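Local coordinates for protein type VI secretion system component (Escherichia coli O6, PDB 2P5Z) that probably serves as a phage-tail-like hub and spike component of the type VI secretion apparatus, resembling the T4 tail proteins gp27 and gp5, at residues E37-P42 with L344-T349; G183-F188 with G372-L377. One frame throughout, in Å; residues are numbered along the deposited sequence.

How the contacts relate
Along the chain the four segments alternate, 37-42, 183-188, 344-349 and 372-377, so the two contacts interlock. Their centres lie about 10 Å apart; contact 1 lies about 10 Å and contact 2 about 9 Å from the centre of the chain, measured centre to centre. Contact 1 pairs the end of strand 29-38 with strand 343-353; contact 2 sets the start of strand 185-191, just after helix 171-182, against the loop that follows strand 359-366. The turn after strand 29-38 joins them: Ser40 N lies 2.8 Å from Phe186 O, probably a hydrogen bond, and Ser40 OG packs on Trp185 and Pro375. Sequence-distant parts of the chain, mostly from its phage-tail hub region, thus meet at one buried junction.

Contact 1: E37-P42 with L344-T349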
loop_
_atom_site.group_PDB
_atom_site.type_symbol
_atom_site.label_atom_id
_atom_site.label_comp_id
_atom_site.label_asym_id
_atom_site.label_seq_id
_atom_site.Cartn_x
_atom_site.Cartn_y
_atom_site.Cartn_z
ATOM N N GLU A 37 22.680 -2.318 3.348
ATOM C CA GLU A 37 22.929 -3.727 3.398
ATOM C C GLU A 37 22.049 -4.267 4.508
ATOM O O GLU A 37 21.836 -3.614 5.524
ATOM C CB GLU A 37 24.392 -4.026 3.725
ATOM C CG GLU A 37 25.383 -3.492 2.699
ATOM C CD GLU A 37 26.847 -3.581 3.138
ATOM O OE1 GLU A 37 27.315 -4.688 3.505
ATOM O OE2 GLU A 37 27.536 -2.537 3.090
ATOM N N GLN A 38 21.548 -5.475 4.304
ATOM C CA GLN A 38 20.658 -6.134 5.233
ATOM C C GLN A 38 20.644 -7.610 4.889
ATOM O O GLN A 38 20.692 -7.974 3.719
ATOM C CB GLN A 38 19.264 -5.550 5.087
ATOM C CG GLN A 38 18.275 -5.937 6.154
ATOM C CD GLN A 38 16.905 -5.420 5.796
ATOM O OE1 GLN A 38 16.769 -4.590 4.896
ATOM N NE2 GLN A 38 15.881 -5.925 6.465
ATOM N N LEU A 39 20.616 -8.445 5.919
ATOM C CA LEU A 39 20.439 -9.882 5.783
ATOM C C LEU A 39 19.208 -10.245 4.958
ATOM O O LEU A 39 18.175 -9.576 5.057
ATOM C CB LEU A 39 20.290 -10.491 7.161
ATOM C CG LEU A 39 21.548 -10.447 8.016
ATOM C CD1 LEU A 39 21.260 -11.107 9.354
ATOM C CD2 LEU A 39 22.693 -11.155 7.296
ATOM N N SER A 40 19.352 -11.289 4.130
ATOM C CA SER A 40 18.277 -11.839 3.292
ATOM C C SER A 40 17.685 -10.892 2.308
ATOM O O SER A 40 16.526 -11.054 1.932
ATOM C CB SER A 40 17.126 -12.447 4.105
ATOM O OG SER A 40 17.573 -13.642 4.705
ATOM N N THR A 41 18.466 -9.907 1.891
ATOM C CA THR A 41 18.053 -8.994 0.830
ATOM C C THR A 41 19.310 -8.533 0.097
ATOM O O THR A 41 20.379 -8.455 0.697
ATOM C CB THR A 41 17.174 -7.792 1.356
ATOM O OG1 THR A 41 17.422 -6.626 0.563
ATOM C CG2 THR A 41 17.479 -7.459 2.744
ATOM N N PRO A 42 19.213 -8.316 -1.226
ATOM C CA PRO A 42 20.400 -7.819 -1.926
ATOM C C PRO A 42 20.719 -6.365 -1.549
ATOM O O PRO A 42 19.807 -5.539 -1.449
ATOM C CB PRO A 42 20.003 -7.916 -3.403
ATOM C CG PRO A 42 18.507 -7.884 -3.405
ATOM C CD PRO A 42 18.075 -8.545 -2.133
ATOM N N LEU A 344 24.070 -9.479 16.996
ATOM C CA LEU A 344 24.215 -9.911 15.611
ATOM C C LEU A 344 23.691 -8.805 14.743
ATOM O O LEU A 344 22.537 -8.416 14.880
ATOM C CB LEU A 344 23.421 -11.191 15.359
ATOM C CG LEU A 344 23.450 -11.929 14.005
ATOM C CD1 LEU A 344 22.326 -11.490 13.066
ATOM C CD2 LEU A 344 24.822 -11.880 13.305
ATOM N N ILE A 345 24.537 -8.314 13.848
ATOM C CA ILE A 345 24.160 -7.241 12.949
ATOM C C ILE A 345 23.257 -7.778 11.861
ATOM O O ILE A 345 23.657 -8.664 11.106
ATOM C CB ILE A 345 25.386 -6.625 12.259
ATOM C CG1 ILE A 345 26.469 -6.250 13.286
ATOM C CG2 ILE A 345 24.962 -5.449 11.357
ATOM C CD1 ILE A 345 26.076 -5.149 14.280
ATOM N N THR A 346 22.047 -7.229 11.793
ATOM C CA THR A 346 21.083 -7.598 10.774
ATOM C C THR A 346 21.060 -6.614 9.617
ATOM O O THR A 346 20.615 -6.967 8.531
ATOM C CB THR A 346 19.660 -7.700 11.339
ATOM O OG1 THR A 346 19.239 -6.418 11.827
ATOM C CG2 THR A 346 19.613 -8.714 12.475
ATOM N N GLY A 347 21.510 -5.381 9.842
ATOM C CA GLY A 347 21.412 -4.352 8.813
ATOM C C GLY A 347 22.318 -3.165 9.077
ATOM O O GLY A 347 22.628 -2.888 10.226
ATOM N N VAL A 348 22.788 -2.501 8.013
ATOM C CA VAL A 348 23.507 -1.228 8.117
ATOM C C VAL A 348 23.043 -0.219 7.058
ATOM O O VAL A 348 22.731 -0.584 5.926
ATOM C CB VAL A 348 25.058 -1.370 8.026
ATOM C CG1 VAL A 348 25.622 -2.259 9.127
ATOM C CG2 VAL A 348 25.488 -1.898 6.677
ATOM N N THR A 349 22.966 1.052 7.434
ATOM C CA THR A 349 22.839 2.141 6.460
ATOM C C THR A 349 24.182 2.878 6.475
ATOM O O THR A 349 24.842 2.936 7.490
ATOM C CB THR A 349 21.636 3.041 6.775
ATOM O OG1 THR A 349 20.458 2.232 6.761
ATOM C CG2 THR A 349 21.447 4.141 5.738
#
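Leu344 meets Leu39 through their CD1 methyls, 3.9 Å apart, at the end of an antiparallel ladder between strand 29-38 and strand 343-353, the latter carrying a classic beta bulge at Thr346 and Gly347 opposite Thr363. With chi1 of -176°, CG of Leu344 stands opposite its backbone N, and CD1 is brought to the Leu39 methyl. The next residue, Ile345, takes part through its carbonyl, whose O lies 3.8 Å from Leu39 CD1. Thr346 turns its carbonyl to the chain just past strand 29-38: its O accepts a hydrogen bond from Leu39 N at 3.0 Å, the donor standing somewhat off the carbonyl plane. The same oxygen also receives a CA-H contact from Gln38 CA, and Gln38 CG packs against it too; Thr346 OG1 is hydrogen-bonded with Thr363 OG1. At Gly347 the CA atoms of the two segments come nearest, its CA 4.1 Å from Gln38 CA in a non-hydrogen-bonded pair. Val348 and Glu37 form the hydrogen-bonded pair, Val348 N donating a hydrogen bond to Glu37 O at 2.9 Å. In the return bond Glu37 N points at Val348 O almost straight, at 175° and in the carbonyl plane. Their side chains run alongside each other on one sheet face, the Glu37 carboxylate forming a salt bridge with Arg85 and a hydrogen bond with Tyr45, while Glu37 CB rests 3.8 Å from Val348 CG2.

Contact 2: G183-F188 with G372-L377; sequences GIWFRF and GYRPAL
The edge of the Tyr373 ring stands against the face of Trp185 in a T-shaped pair: the phenol and the five-membered indole ring have planes at 90° and centroids 5.2 Å apart. The foremost atom is Tyr373 CD2, which sits over the indole toward its rim, 3.6 Å from Trp185 CG. Neighbouring CE2 of Tyr373 reaches Trp185 CB, which lies in the plane of the phenol at its edge. Two torsions set up this meeting: chi1 of 55° places the indole between Trp185's own backbone N and carbonyl carbon, and 172° at Tyr373 swings its ring opposite the backbone N. The main chain of the loop joins in, since Tyr373 O lies 3.5 Å from Trp185 CD1.

Pro375 approaches the same tryptophan at its root, with CG 3.9 Å from Trp185 CB and also close to Ile184 O. Arg374, between Tyr373 and Pro375 in sequence, bends at chi2 and brings its guanidinium to Gly183, whose O lies near the guanidinium plane at its edge. NH1 is assigned as donor to that O, but the modelled separation is too short to trust in detail. Asp203 O is a second acceptor for NH1, and NE forms a salt bridge with Glu304 of helix 298-308, so the guanidinium links several parts of the fold. Gly183, with positive phi, is the C-prime residue where helix 171-182 ends and leads into strand 185-191, and the backbone hydrogen bonds from Ile184 N to Leu179 O and from Gly183 N to Ser180 O identify a Schellman motif.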
loop_
_atom_site.group_PDB
_atom_site.type_symbol
_atom_site.label_atom_id
_atom_site.label_comp_id
_atom_site.label_asym_id
_atom_site.label_seq_id
_atom_site.Cartn_x
_atom_site.Cartn_y
_atom_site.Cartn_z
ATOM N N GLY A 183 12.712 -20.355 7.008
ATOM C CA GLY A 183 13.617 -19.652 7.910
ATOM C C GLY A 183 15.093 -19.722 7.565
ATOM O O GLY A 183 15.942 -19.618 8.453
ATOM N N ILE A 184 15.404 -19.919 6.287
ATOM C CA ILE A 184 16.786 -19.875 5.817
ATOM C C ILE A 184 17.099 -18.415 5.512
ATOM O O ILE A 184 16.243 -17.665 5.036
ATOM C CB ILE A 184 17.009 -20.759 4.540
ATOM C CG1 ILE A 184 16.936 -22.245 4.883
ATOM C CG2 ILE A 184 18.377 -20.519 3.881
ATOM C CD1 ILE A 184 16.895 -23.144 3.649
ATOM N N TRP A 185 18.321 -18.003 5.811
ATOM C CA TRP A 185 18.726 -16.644 5.531
ATOM C C TRP A 185 20.024 -16.585 4.765
ATOM O O TRP A 185 20.787 -17.552 4.729
ATOM C CB TRP A 185 18.828 -15.822 6.812
ATOM C CG TRP A 185 19.706 -16.386 7.871
ATOM C CD1 TRP A 185 19.346 -17.277 8.840
ATOM C CD2 TRP A 185 21.074 -16.061 8.111
ATOM N NE1 TRP A 185 20.418 -17.547 9.660
ATOM C CE2 TRP A 185 21.493 -16.813 9.235
ATOM C CE3 TRP A 185 21.996 -15.223 7.480
ATOM C CZ2 TRP A 185 22.791 -16.744 9.749
ATOM C CZ3 TRP A 185 23.301 -15.154 7.996
ATOM C CH2 TRP A 185 23.680 -15.910 9.117
ATOM N N PHE A 186 20.269 -15.437 4.155
ATOM C CA PHE A 186 21.519 -15.242 3.462
ATOM C C PHE A 186 22.234 -13.908 3.726
ATOM O O PHE A 186 21.622 -12.910 4.134
ATOM C CB PHE A 186 21.358 -15.484 1.957
ATOM C CG PHE A 186 20.352 -14.597 1.281
ATOM C CD1 PHE A 186 19.006 -14.944 1.245
ATOM C CD2 PHE A 186 20.761 -13.439 0.629
ATOM C CE1 PHE A 186 18.075 -14.136 0.582
ATOM C CE2 PHE A 186 19.835 -12.614 -0.039
ATOM C CZ PHE A 186 18.494 -12.982 -0.086
ATOM N N ARG A 187 23.535 -13.915 3.460
ATOM C CA ARG A 187 24.312 -12.702 3.403
ATOM C C ARG A 187 25.271 -12.753 2.233
ATOM O O ARG A 187 25.472 -13.804 1.622
ATOM C CB ARG A 187 25.103 -12.503 4.693
ATOM C CG ARG A 187 26.257 -13.445 4.896
ATOM C CD ARG A 187 26.661 -13.373 6.343
ATOM N NE ARG A 187 27.760 -14.268 6.667
ATOM C CZ ARG A 187 29.039 -13.942 6.557
ATOM N NH1 ARG A 187 29.391 -12.731 6.124
ATOM N NH2 ARG A 187 29.964 -14.838 6.875
ATOM N N PHE A 188 25.883 -11.613 1.944
ATOM C CA PHE A 188 26.841 -11.521 0.871
ATOM C C PHE A 188 28.245 -11.479 1.440
ATOM O O PHE A 188 28.458 -10.989 2.544
ATOM C CB PHE A 188 26.530 -10.313 0.005
ATOM C CG PHE A 188 25.249 -10.447 -0.749
ATOM C CD1 PHE A 188 25.238 -10.966 -2.031
ATOM C CD2 PHE A 188 24.046 -10.088 -0.171
ATOM C CE1 PHE A 188 24.063 -11.112 -2.716
ATOM C CE2 PHE A 188 22.860 -10.238 -0.856
ATOM C CZ PHE A 188 22.872 -10.746 -2.133
ATOM N N GLY A 372 17.597 -17.856 16.822
ATOM C CA GLY A 372 18.524 -17.324 15.813
ATOM C C GLY A 372 17.863 -16.288 14.918
ATOM O O GLY A 372 16.689 -15.952 15.116
ATOM N N TYR A 373 18.611 -15.767 13.943
ATOM C CA TYR A 373 18.047 -14.789 13.009
ATOM C C TYR A 373 17.064 -15.480 12.074
ATOM O O TYR A 373 17.303 -16.610 11.660
ATOM C CB TYR A 373 19.130 -14.051 12.196
ATOM C CG TYR A 373 18.539 -13.175 11.105
ATOM C CD1 TYR A 373 17.962 -11.942 11.400
ATOM C CD2 TYR A 373 18.507 -13.610 9.782
ATOM C CE1 TYR A 373 17.388 -11.160 10.391
ATOM C CE2 TYR A 373 17.939 -12.848 8.788
ATOM C CZ TYR A 373 17.385 -11.632 9.088
ATOM O OH TYR A 373 16.830 -10.908 8.055
ATOM N N ARG A 374 15.960 -14.798 11.771
ATOM C CA ARG A 374 14.949 -15.271 10.840
ATOM C C ARG A 374 14.429 -14.059 10.074
ATOM O O ARG A 374 14.098 -13.045 10.688
ATOM C CB ARG A 374 13.761 -15.919 11.577
ATOM C CG ARG A 374 14.064 -17.154 12.424
ATOM C CD ARG A 374 14.533 -18.362 11.610
ATOM N NE ARG A 374 15.247 -19.303 12.472
ATOM C CZ ARG A 374 16.176 -20.156 12.051
ATOM N NH1 ARG A 374 16.534 -20.196 10.757
ATOM N NH2 ARG A 374 16.767 -20.965 12.932
ATOM N N PRO A 375 14.341 -14.152 8.738
ATOM C CA PRO A 375 13.864 -13.035 7.931
ATOM C C PRO A 375 12.363 -12.867 8.006
ATOM O O PRO A 375 11.660 -13.772 8.451
ATOM C CB PRO A 375 14.257 -13.434 6.496
ATOM C CG PRO A 375 15.088 -14.657 6.622
ATOM C CD PRO A 375 14.733 -15.297 7.906
ATOM N N ALA A 376 11.884 -11.712 7.564
ATOM C CA ALA A 376 10.464 -11.479 7.447
ATOM C C ALA A 376 9.839 -12.442 6.426
ATOM O O ALA A 376 10.420 -12.758 5.381
ATOM C CB ALA A 376 10.181 -10.008 7.065
ATOM N N LEU A 377 8.651 -12.907 6.780
ATOM C CA LEU A 377 7.855 -13.825 6.010
ATOM C C LEU A 377 7.280 -13.066 4.811
ATOM O O LEU A 377 6.534 -12.114 5.001
ATOM C CB LEU A 377 6.742 -14.285 6.944
ATOM C CG LEU A 377 5.907 -15.555 6.865
ATOM C CD1 LEU A 377 4.680 -15.317 5.989
ATOM C CD2 LEU A 377 6.745 -16.729 6.395
#